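Local coordinates for protein pullulanase (Klebsiella oxytoca, PDB 2YOC) that hydrolyses the alpha-1,6-glucosidic linkages of pullulan and related branched glucans, as a pullulanase exported by a type 2 secretion system, at residues V493-F502 against A532-T540; S874-W885 against N899-D908. One frame throughout, in Å; residues are numbered along the deposited sequence.

Contact 1: residues V493-F502 against A532-T540. With CA (calcium ion), chain L.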
loop_
_atom_site.group_PDB
_atom_site.type_symbol
_atom_site.label_atom_id
_atom_site.label_comp_id
_atom_site.label_asym_id
_atom_site.label_seq_id
_atom_site.Cartn_x
_atom_site.Cartn_y
_atom_site.Cartn_z
ATOM N N VAL B 493 55.841 -15.763 26.368
ATOM C CA VAL B 493 54.756 -14.867 26.779
ATOM C C VAL B 493 53.435 -15.625 27.060
ATOM O O VAL B 493 52.785 -15.375 28.078
ATOM C CB VAL B 493 54.579 -13.618 25.864
ATOM C CG1 VAL B 493 55.910 -12.904 25.638
ATOM C CG2 VAL B 493 53.942 -13.975 24.531
ATOM N N ASN B 494 53.064 -16.565 26.179
ATOM C CA ASN B 494 51.827 -17.317 26.304
ATOM C C ASN B 494 52.020 -18.679 26.951
ATOM O O ASN B 494 52.580 -19.609 26.346
ATOM C CB ASN B 494 51.164 -17.447 24.946
ATOM C CG ASN B 494 49.666 -17.565 24.984
ATOM O OD1 ASN B 494 49.068 -18.145 25.906
ATOM N ND2 ASN B 494 49.035 -17.037 23.948
ATOM N N SER B 495 51.541 -18.791 28.191
ATOM C CA SER B 495 51.602 -20.029 28.962
ATOM C C SER B 495 50.821 -21.134 28.239
ATOM O O SER B 495 51.358 -22.229 28.065
ATOM C CB SER B 495 51.045 -19.805 30.363
ATOM O OG SER B 495 49.829 -19.079 30.334
ATOM N N ALA B 496 49.594 -20.804 27.742
ATOM C CA ALA B 496 48.663 -21.685 27.020
ATOM C C ALA B 496 49.254 -22.440 25.820
ATOM O O ALA B 496 48.892 -23.600 25.605
ATOM C CB ALA B 496 47.440 -20.902 26.582
ATOM N N VAL B 497 50.153 -21.791 25.047
ATOM C CA VAL B 497 50.804 -22.368 23.856
ATOM C C VAL B 497 51.717 -23.556 24.216
ATOM O O VAL B 497 51.780 -24.544 23.471
ATOM C CB VAL B 497 51.485 -21.267 22.998
ATOM C CG1 VAL B 497 52.232 -21.840 21.792
ATOM C CG2 VAL B 497 50.449 -20.255 22.535
ATOM N N LYS B 498 52.364 -23.474 25.396
ATOM C CA LYS B 498 53.231 -24.514 25.942
ATOM C C LYS B 498 52.411 -25.806 26.244
ATOM O O LYS B 498 52.954 -26.905 26.168
ATOM C CB LYS B 498 53.967 -23.982 27.197
ATOM C CG LYS B 498 55.050 -24.913 27.721
ATOM C CD LYS B 498 55.867 -24.377 28.864
ATOM C CE LYS B 498 56.894 -25.449 29.165
ATOM N NZ LYS B 498 57.788 -25.110 30.306
ATOM N N SER B 499 51.096 -25.664 26.528
ATOM C CA SER B 499 50.205 -26.794 26.822
ATOM C C SER B 499 49.115 -27.004 25.742
ATOM O O SER B 499 47.977 -27.353 26.071
ATOM C CB SER B 499 49.594 -26.649 28.218
ATOM O OG SER B 499 48.579 -25.661 28.272
ATOM N N SER B 500 49.474 -26.819 24.456
ATOM C CA SER B 500 48.537 -26.976 23.335
ATOM C C SER B 500 49.110 -27.849 22.207
ATOM O O SER B 500 50.316 -28.123 22.183
ATOM C CB SER B 500 48.156 -25.609 22.777
ATOM O OG SER B 500 49.231 -25.060 22.029
ATOM N N GLU B 501 48.243 -28.204 21.230
ATOM C CA GLU B 501 48.531 -28.992 20.021
ATOM C C GLU B 501 49.715 -28.468 19.165
ATOM O O GLU B 501 50.058 -29.072 18.143
ATOM C CB GLU B 501 47.260 -29.102 19.150
ATOM C CG GLU B 501 46.155 -28.107 19.483
ATOM C CD GLU B 501 45.168 -27.745 18.385
ATOM O OE1 GLU B 501 45.415 -28.090 17.206
ATOM O OE2 GLU B 501 44.171 -27.054 18.702
ATOM N N PHE B 502 50.339 -27.360 19.595
ATOM C CA PHE B 502 51.429 -26.697 18.885
ATOM C C PHE B 502 52.694 -26.590 19.730
ATOM O O PHE B 502 53.713 -26.062 19.251
ATOM C CB PHE B 502 50.967 -25.301 18.418
ATOM C CG PHE B 502 49.622 -25.301 17.736
ATOM C CD1 PHE B 502 49.516 -25.546 16.373
ATOM C CD2 PHE B 502 48.459 -25.076 18.457
ATOM C CE1 PHE B 502 48.273 -25.558 15.742
ATOM C CE2 PHE B 502 47.214 -25.083 17.826
ATOM C CZ PHE B 502 47.127 -25.337 16.474
ATOM N N ALA B 532 43.138 -22.259 14.952
ATOM C CA ALA B 532 43.356 -22.746 16.316
ATOM C C ALA B 532 44.603 -22.097 16.955
ATOM O O ALA B 532 44.529 -21.640 18.099
ATOM C CB ALA B 532 43.481 -24.260 16.320
ATOM N N LEU B 533 45.725 -22.037 16.207
ATOM C CA LEU B 533 46.960 -21.423 16.684
ATOM C C LEU B 533 46.759 -19.903 16.779
ATOM O O LEU B 533 47.185 -19.284 17.760
ATOM C CB LEU B 533 48.163 -21.782 15.768
ATOM C CG LEU B 533 49.488 -21.009 15.970
ATOM C CD1 LEU B 533 50.042 -21.179 17.378
ATOM C CD2 LEU B 533 50.540 -21.461 14.995
ATOM N N ASN B 534 46.083 -19.319 15.778
ATOM C CA ASN B 534 45.804 -17.886 15.726
ATOM C C ASN B 534 45.079 -17.391 16.979
ATOM O O ASN B 534 45.488 -16.376 17.542
ATOM C CB ASN B 534 45.033 -17.519 14.472
ATOM C CG ASN B 534 45.216 -16.079 14.083
ATOM O OD1 ASN B 534 46.347 -15.581 13.937
ATOM N ND2 ASN B 534 44.099 -15.388 13.903
ATOM N N THR B 535 44.064 -18.147 17.456
ATOM C CA THR B 535 43.298 -17.854 18.670
ATOM C C THR B 535 44.249 -17.595 19.856
ATOM O O THR B 535 44.087 -16.600 20.569
ATOM C CB THR B 535 42.300 -18.992 18.939
ATOM O OG1 THR B 535 41.512 -19.230 17.773
ATOM C CG2 THR B 535 41.384 -18.714 20.114
ATOM N N LEU B 536 45.253 -18.476 20.030
ATOM C CA LEU B 536 46.256 -18.386 21.085
ATOM C C LEU B 536 47.162 -17.184 20.856
ATOM O O LEU B 536 47.449 -16.467 21.820
ATOM C CB LEU B 536 47.105 -19.660 21.147
ATOM C CG LEU B 536 46.388 -20.974 21.447
ATOM C CD1 LEU B 536 47.161 -22.114 20.879
ATOM C CD2 LEU B 536 46.175 -21.184 22.949
ATOM N N VAL B 537 47.608 -16.955 19.588
ATOM C CA VAL B 537 48.486 -15.831 19.233
ATOM C C VAL B 537 47.837 -14.522 19.629
ATOM O O VAL B 537 48.478 -13.669 20.247
ATOM C CB VAL B 537 48.861 -15.822 17.738
ATOM C CG1 VAL B 537 49.738 -14.616 17.398
ATOM C CG2 VAL B 537 49.560 -17.115 17.355
ATOM N N ALA B 538 46.546 -14.404 19.294
ATOM C CA ALA B 538 45.671 -13.266 19.487
ATOM C C ALA B 538 45.566 -12.736 20.910
ATOM O O ALA B 538 45.198 -11.570 21.086
ATOM C CB ALA B 538 44.290 -13.587 18.938
ATOM N N GLN B 539 45.863 -13.577 21.919
ATOM C CA GLN B 539 45.821 -13.217 23.341
ATOM C C GLN B 539 47.061 -12.414 23.748
ATOM O O GLN B 539 47.002 -11.645 24.697
ATOM C CB GLN B 539 45.788 -14.470 24.200
ATOM C CG GLN B 539 44.678 -15.452 23.888
ATOM C CD GLN B 539 44.910 -16.783 24.568
ATOM O OE1 GLN B 539 45.892 -17.009 25.311
ATOM N NE2 GLN B 539 44.005 -17.705 24.321
ATOM N N THR B 540 48.185 -12.632 23.064
ATOM C CA THR B 540 49.461 -11.992 23.354
ATOM C C THR B 540 49.984 -11.135 22.189
ATOM O O THR B 540 51.174 -10.771 22.172
ATOM C CB THR B 540 50.478 -13.069 23.724
ATOM O OG1 THR B 540 50.744 -13.899 22.579
ATOM C CG2 THR B 540 50.043 -13.885 24.930
HETATM CA CA CA L . 45.025 -8.823 21.311
#
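Leu536, on the helix 529-537, is wedged between the short helical turn 495-498 and the Phe502 side chain. Its CB packs 3.7 Å from Val497 CG2. At the fork the two methyls part company: CD2 goes to Ala496 CB, whereas CD1 sits 3.8 Å from Ser500 OG and also approaches Phe502 CD2, obliquely to the ring. CG lies anti to the carbonyl carbon of Leu536 (chi1 -61°), which carries both branches across to the 493-502 chain. Ser500 OG is itself engaged with Val497 O and lies in the plane of the Phe502 ring, at its edge. Leu533 CB covers the centre of one face of the phenyl ring in a CH-pi contact, 3.8 Å from the centroid and 13° off the ring normal. Ala532 CB meets the rim instead, 3.8 Å from Phe502 CZ, and Glu501 CB lies over the opposite face toward its margin. Both segments belong to the Ins domain of pullulanase, a helical insertion; Leu519 of helix 512-520 also touches Phe502 and Leu533, so three pieces of this domain share one apolar core. Toward the other end Asn494 has two tasks. It is the N-cap of the turn 495-498, where OD1 accepts a weak bond from Ala496 N, while ND2 comes within 2.7 Å of Leu536 O and gives a weak bond to Gln539 OE1. The amide planes of Asn494 and Gln539 stand 46° apart. Thr540 CG2 lies against the Asn494 amide, and Val493 CG2 packs on Thr540 CB at 3.7 Å. Thr540 OG1 joins Thr540 N at Val537 O, both from the same face of that carbonyl, in the type I turn 537-540. Within this turn Ala538 O binds a calcium ion, with Asp541 as a further ligand.

Contact 2: residues S874-W885 against N899-D908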
loop_
_atom_site.group_PDB
_atom_site.type_symbol
_atom_site.label_atom_id
_atom_site.label_comp_id
_atom_site.label_asym_id
_atom_site.label_seq_id
_atom_site.Cartn_x
_atom_site.Cartn_y
_atom_site.Cartn_z
ATOM N N SER B 874 39.559 -14.064 4.475
ATOM C CA SER B 874 39.294 -15.488 4.295
ATOM C C SER B 874 38.065 -15.958 5.090
ATOM O O SER B 874 38.081 -16.935 5.850
ATOM C CB SER B 874 40.553 -16.370 4.339
ATOM O OG SER B 874 40.931 -16.872 5.609
ATOM N N PHE B 875 36.991 -15.156 4.895
ATOM C CA PHE B 875 35.633 -15.287 5.422
ATOM C C PHE B 875 35.442 -14.898 6.897
ATOM O O PHE B 875 34.374 -15.172 7.471
ATOM C CB PHE B 875 34.994 -16.640 5.028
ATOM C CG PHE B 875 34.988 -16.903 3.534
ATOM C CD1 PHE B 875 34.007 -16.349 2.715
ATOM C CD2 PHE B 875 35.974 -17.687 2.944
ATOM C CE1 PHE B 875 34.007 -16.579 1.338
ATOM C CE2 PHE B 875 35.969 -17.925 1.566
ATOM C CZ PHE B 875 34.980 -17.381 0.776
ATOM N N THR B 876 36.448 -14.215 7.500
ATOM C CA THR B 876 36.326 -13.790 8.891
ATOM C C THR B 876 35.246 -12.726 8.981
ATOM O O THR B 876 35.265 -11.769 8.204
ATOM C CB THR B 876 37.665 -13.318 9.461
ATOM O OG1 THR B 876 38.644 -14.305 9.184
ATOM C CG2 THR B 876 37.617 -13.109 10.962
ATOM N N ARG B 877 34.280 -12.920 9.886
ATOM C CA ARG B 877 33.193 -11.976 10.080
ATOM C C ARG B 877 33.620 -10.855 11.044
ATOM O O ARG B 877 33.615 -9.676 10.653
ATOM C CB ARG B 877 31.923 -12.714 10.520
ATOM C CG ARG B 877 30.759 -11.816 10.915
ATOM C CD ARG B 877 29.456 -12.589 11.040
ATOM N NE ARG B 877 29.379 -13.452 12.226
ATOM C CZ ARG B 877 28.854 -13.081 13.391
ATOM N NH1 ARG B 877 28.429 -11.836 13.572
ATOM N NH2 ARG B 877 28.793 -13.938 14.400
ATOM N N ASP B 878 34.031 -11.216 12.279
ATOM C CA ASP B 878 34.426 -10.231 13.300
ATOM C C ASP B 878 35.923 -10.219 13.593
ATOM O O ASP B 878 36.340 -10.587 14.694
ATOM C CB ASP B 878 33.594 -10.416 14.583
ATOM C CG ASP B 878 33.368 -9.128 15.335
ATOM O OD1 ASP B 878 33.257 -8.047 14.667
ATOM O OD2 ASP B 878 33.235 -9.190 16.572
ATOM N N SER B 879 36.716 -9.757 12.625
ATOM C CA SER B 879 38.179 -9.742 12.673
ATOM C C SER B 879 38.885 -8.921 13.757
ATOM O O SER B 879 40.100 -8.771 13.668
ATOM C CB SER B 879 38.751 -9.441 11.293
ATOM O OG SER B 879 38.494 -8.106 10.898
ATOM N N TYR B 880 38.157 -8.428 14.797
ATOM C CA TYR B 880 38.735 -7.626 15.891
ATOM C C TYR B 880 39.963 -8.220 16.576
ATOM O O TYR B 880 40.900 -7.486 16.881
ATOM C CB TYR B 880 37.687 -7.111 16.887
ATOM C CG TYR B 880 37.214 -8.118 17.906
ATOM C CD1 TYR B 880 36.192 -9.013 17.605
ATOM C CD2 TYR B 880 37.757 -8.152 19.189
ATOM C CE1 TYR B 880 35.746 -9.943 18.543
ATOM C CE2 TYR B 880 37.314 -9.073 20.137
ATOM C CZ TYR B 880 36.310 -9.972 19.810
ATOM O OH TYR B 880 35.863 -10.885 20.740
ATOM N N ASP B 881 39.964 -9.536 16.812
ATOM C CA ASP B 881 41.126 -10.181 17.389
ATOM C C ASP B 881 41.436 -11.411 16.583
ATOM O O ASP B 881 41.380 -12.529 17.088
ATOM C CB ASP B 881 40.998 -10.439 18.909
ATOM C CG ASP B 881 42.291 -10.157 19.688
ATOM O OD1 ASP B 881 43.405 -10.256 19.075
ATOM O OD2 ASP B 881 42.199 -9.851 20.909
ATOM N N SER B 882 41.685 -11.190 15.282
ATOM C CA SER B 882 42.057 -12.225 14.323
ATOM C C SER B 882 43.449 -11.907 13.794
ATOM O O SER B 882 43.920 -12.514 12.825
ATOM C CB SER B 882 41.008 -12.378 13.226
ATOM O OG SER B 882 39.911 -13.136 13.718
ATOM N N GLY B 883 44.099 -10.972 14.491
ATOM C CA GLY B 883 45.483 -10.561 14.299
ATOM C C GLY B 883 45.935 -10.151 12.922
ATOM O O GLY B 883 45.124 -9.905 12.030
ATOM N N ASP B 884 47.262 -10.061 12.770
ATOM C CA ASP B 884 47.930 -9.688 11.529
ATOM C C ASP B 884 47.565 -10.665 10.403
ATOM O O ASP B 884 47.399 -10.234 9.260
ATOM C CB ASP B 884 49.459 -9.656 11.725
ATOM C CG ASP B 884 49.994 -8.585 12.664
ATOM O OD1 ASP B 884 49.469 -7.449 12.634
ATOM O OD2 ASP B 884 50.988 -8.868 13.385
ATOM N N TRP B 885 47.418 -11.974 10.736
ATOM C CA TRP B 885 47.091 -13.016 9.770
ATOM C C TRP B 885 45.851 -12.746 8.923
ATOM O O TRP B 885 45.978 -12.593 7.709
ATOM C CB TRP B 885 47.010 -14.389 10.425
ATOM C CG TRP B 885 47.141 -15.519 9.435
ATOM C CD1 TRP B 885 46.155 -16.357 9.004
ATOM C CD2 TRP B 885 48.330 -15.900 8.725
ATOM N NE1 TRP B 885 46.661 -17.251 8.086
ATOM C CE2 TRP B 885 47.995 -17.004 7.909
ATOM C CE3 TRP B 885 49.656 -15.422 8.710
ATOM C CZ2 TRP B 885 48.929 -17.629 7.082
ATOM C CZ3 TRP B 885 50.586 -16.052 7.902
ATOM C CH2 TRP B 885 50.218 -17.136 7.093
ATOM N N ASN B 899 41.646 -17.202 1.135
ATOM C CA ASN B 899 41.978 -18.610 1.416
ATOM C C ASN B 899 43.381 -18.746 2.054
ATOM O O ASN B 899 44.364 -19.156 1.407
ATOM C CB ASN B 899 41.803 -19.481 0.153
ATOM C CG ASN B 899 42.059 -20.938 0.347
ATOM O OD1 ASN B 899 41.653 -21.540 1.338
ATOM N ND2 ASN B 899 42.762 -21.525 -0.601
ATOM N N VAL B 900 43.462 -18.285 3.310
ATOM C CA VAL B 900 44.679 -18.288 4.115
ATOM C C VAL B 900 44.425 -19.086 5.384
ATOM O O VAL B 900 45.268 -19.104 6.280
ATOM C CB VAL B 900 45.206 -16.857 4.399
ATOM C CG1 VAL B 900 45.660 -16.176 3.115
ATOM C CG2 VAL B 900 44.174 -15.998 5.142
ATOM N N GLY B 901 43.266 -19.740 5.431
ATOM C CA GLY B 901 42.833 -20.567 6.551
ATOM C C GLY B 901 41.353 -20.462 6.845
ATOM O O GLY B 901 40.676 -19.556 6.350
HETATM N N MSE B 902 40.837 -21.391 7.651
HETATM C CA MSE B 902 39.437 -21.346 8.050
HETATM C C MSE B 902 39.307 -20.228 9.085
HETATM O O MSE B 902 40.181 -20.121 9.939
HETATM C CB MSE B 902 38.965 -22.692 8.651
HETATM C CG MSE B 902 38.859 -23.842 7.646
HETATM SE SE MSE B 902 37.897 -23.458 5.973
HETATM C CE MSE B 902 36.059 -23.598 6.583
ATOM N N PRO B 903 38.282 -19.351 9.019
ATOM C CA PRO B 903 38.174 -18.267 10.021
ATOM C C PRO B 903 37.805 -18.771 11.427
ATOM O O PRO B 903 37.576 -19.976 11.594
ATOM C CB PRO B 903 37.105 -17.359 9.425
ATOM C CG PRO B 903 36.260 -18.246 8.599
ATOM C CD PRO B 903 37.155 -19.321 8.061
ATOM N N ARG B 904 37.753 -17.866 12.440
ATOM C CA ARG B 904 37.441 -18.248 13.825
ATOM C C ARG B 904 36.166 -19.089 14.039
ATOM O O ARG B 904 35.059 -18.612 13.773
ATOM C CB ARG B 904 37.481 -17.030 14.768
ATOM C CG ARG B 904 38.798 -16.770 15.433
ATOM C CD ARG B 904 38.635 -16.914 16.936
ATOM N NE ARG B 904 39.654 -16.202 17.703
ATOM C CZ ARG B 904 39.614 -16.034 19.022
ATOM N NH1 ARG B 904 38.609 -16.539 19.733
ATOM N NH2 ARG B 904 40.590 -15.388 19.645
ATOM N N ILE B 905 36.351 -20.351 14.511
ATOM C CA ILE B 905 35.313 -21.358 14.829
ATOM C C ILE B 905 34.192 -20.801 15.666
ATOM O O ILE B 905 33.025 -21.115 15.425
ATOM C CB ILE B 905 35.841 -22.620 15.564
ATOM C CG1 ILE B 905 37.205 -22.431 16.300
ATOM C CG2 ILE B 905 35.812 -23.832 14.661
ATOM C CD1 ILE B 905 37.453 -21.126 17.343
ATOM N N SER B 906 34.558 -20.022 16.690
ATOM C CA SER B 906 33.640 -19.420 17.635
ATOM C C SER B 906 32.557 -18.617 16.943
ATOM O O SER B 906 31.374 -18.760 17.290
ATOM C CB SER B 906 34.400 -18.555 18.635
ATOM O OG SER B 906 35.594 -18.040 18.076
ATOM N N ASP B 907 32.946 -17.829 15.922
ATOM C CA ASP B 907 31.996 -16.955 15.254
ATOM C C ASP B 907 31.638 -17.263 13.794
ATOM O O ASP B 907 30.596 -16.801 13.306
ATOM C CB ASP B 907 32.281 -15.479 15.589
ATOM C CG ASP B 907 33.171 -14.637 14.702
ATOM O OD1 ASP B 907 34.423 -14.719 14.864
ATOM O OD2 ASP B 907 32.624 -13.790 13.940
ATOM N N ASP B 908 32.444 -18.114 13.133
ATOM C CA ASP B 908 32.249 -18.511 11.733
ATOM C C ASP B 908 32.145 -20.044 11.473
ATOM O O ASP B 908 31.972 -20.452 10.320
ATOM C CB ASP B 908 33.318 -17.862 10.835
ATOM C CG ASP B 908 33.010 -16.437 10.432
ATOM O OD1 ASP B 908 32.154 -16.247 9.548
ATOM O OD2 ASP B 908 33.690 -15.521 10.938
#
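A buried pairing of two irregular segments, 874-885 and 899-908, follows the last strand (860-864) of the parallel eight-stranded barrel, with Ser874 and Trp885 meeting the loop at Val900-Gly901. Ser874 OG donates to Gly901 O over 2.8 Å, tilted 21° from the carbonyl plane, and also lies against Val900 CG2. Trp885 NE1 binds Val900 O at 2.9 Å. This bond is nearly straight, 164° at the hydrogen, and the oxygen lies at the indole edge, close to the ring plane. With CG anti to the backbone N (chi1 -161°), the Trp885 side chain extends to that carbonyl. Pro903 fills the middle: its CB approaches Thr876 OG1, which is bonded to Lys873 O, while CD rests on Ser874 O at 3.4 Å. The segment that follows the last strand of the (beta/alpha)8 barrel of this alpha-amylase-type glucosidase is thereby tied to one within the pullulanase-type C-terminal family region. Beyond the proline, Arg904 is the N-cap of helix 905-908, whose two aspartates face residues 877-878. Asp908 OD2 accepts from Arg877 N at 2.9 Å, on its syn side. Asp907 OD2 takes a weak bond from Asp878 N and lies over a face of the Arg877 guanidinium; the salt bridge, 3.7 Å from OD2 to Arg877 NE, is long and purely electrostatic, with no N-H aimed at the oxygen.

How the contacts relate
From the N terminus, the chain first passes through contact 1, which closes a loop of 29 residues, including helix 512-520, inside the Ins domain. It then runs through most of the barrel before contact 2 closes a shorter loop of 13 residues after strand 860-864. The two are in series, neither nested nor crossed, with centres about 16 Å apart. They meet where helix 529-537 lies against both segments of contact 2: Asn534 ND2 probably donates to Ser882 O, and Thr535 packs on Arg904. Asp881 approaches the calcium ion bound by Ala538 and Asp541. Helix 529-537 of the insertion is thus joined to the chain that follows the last barrel strand.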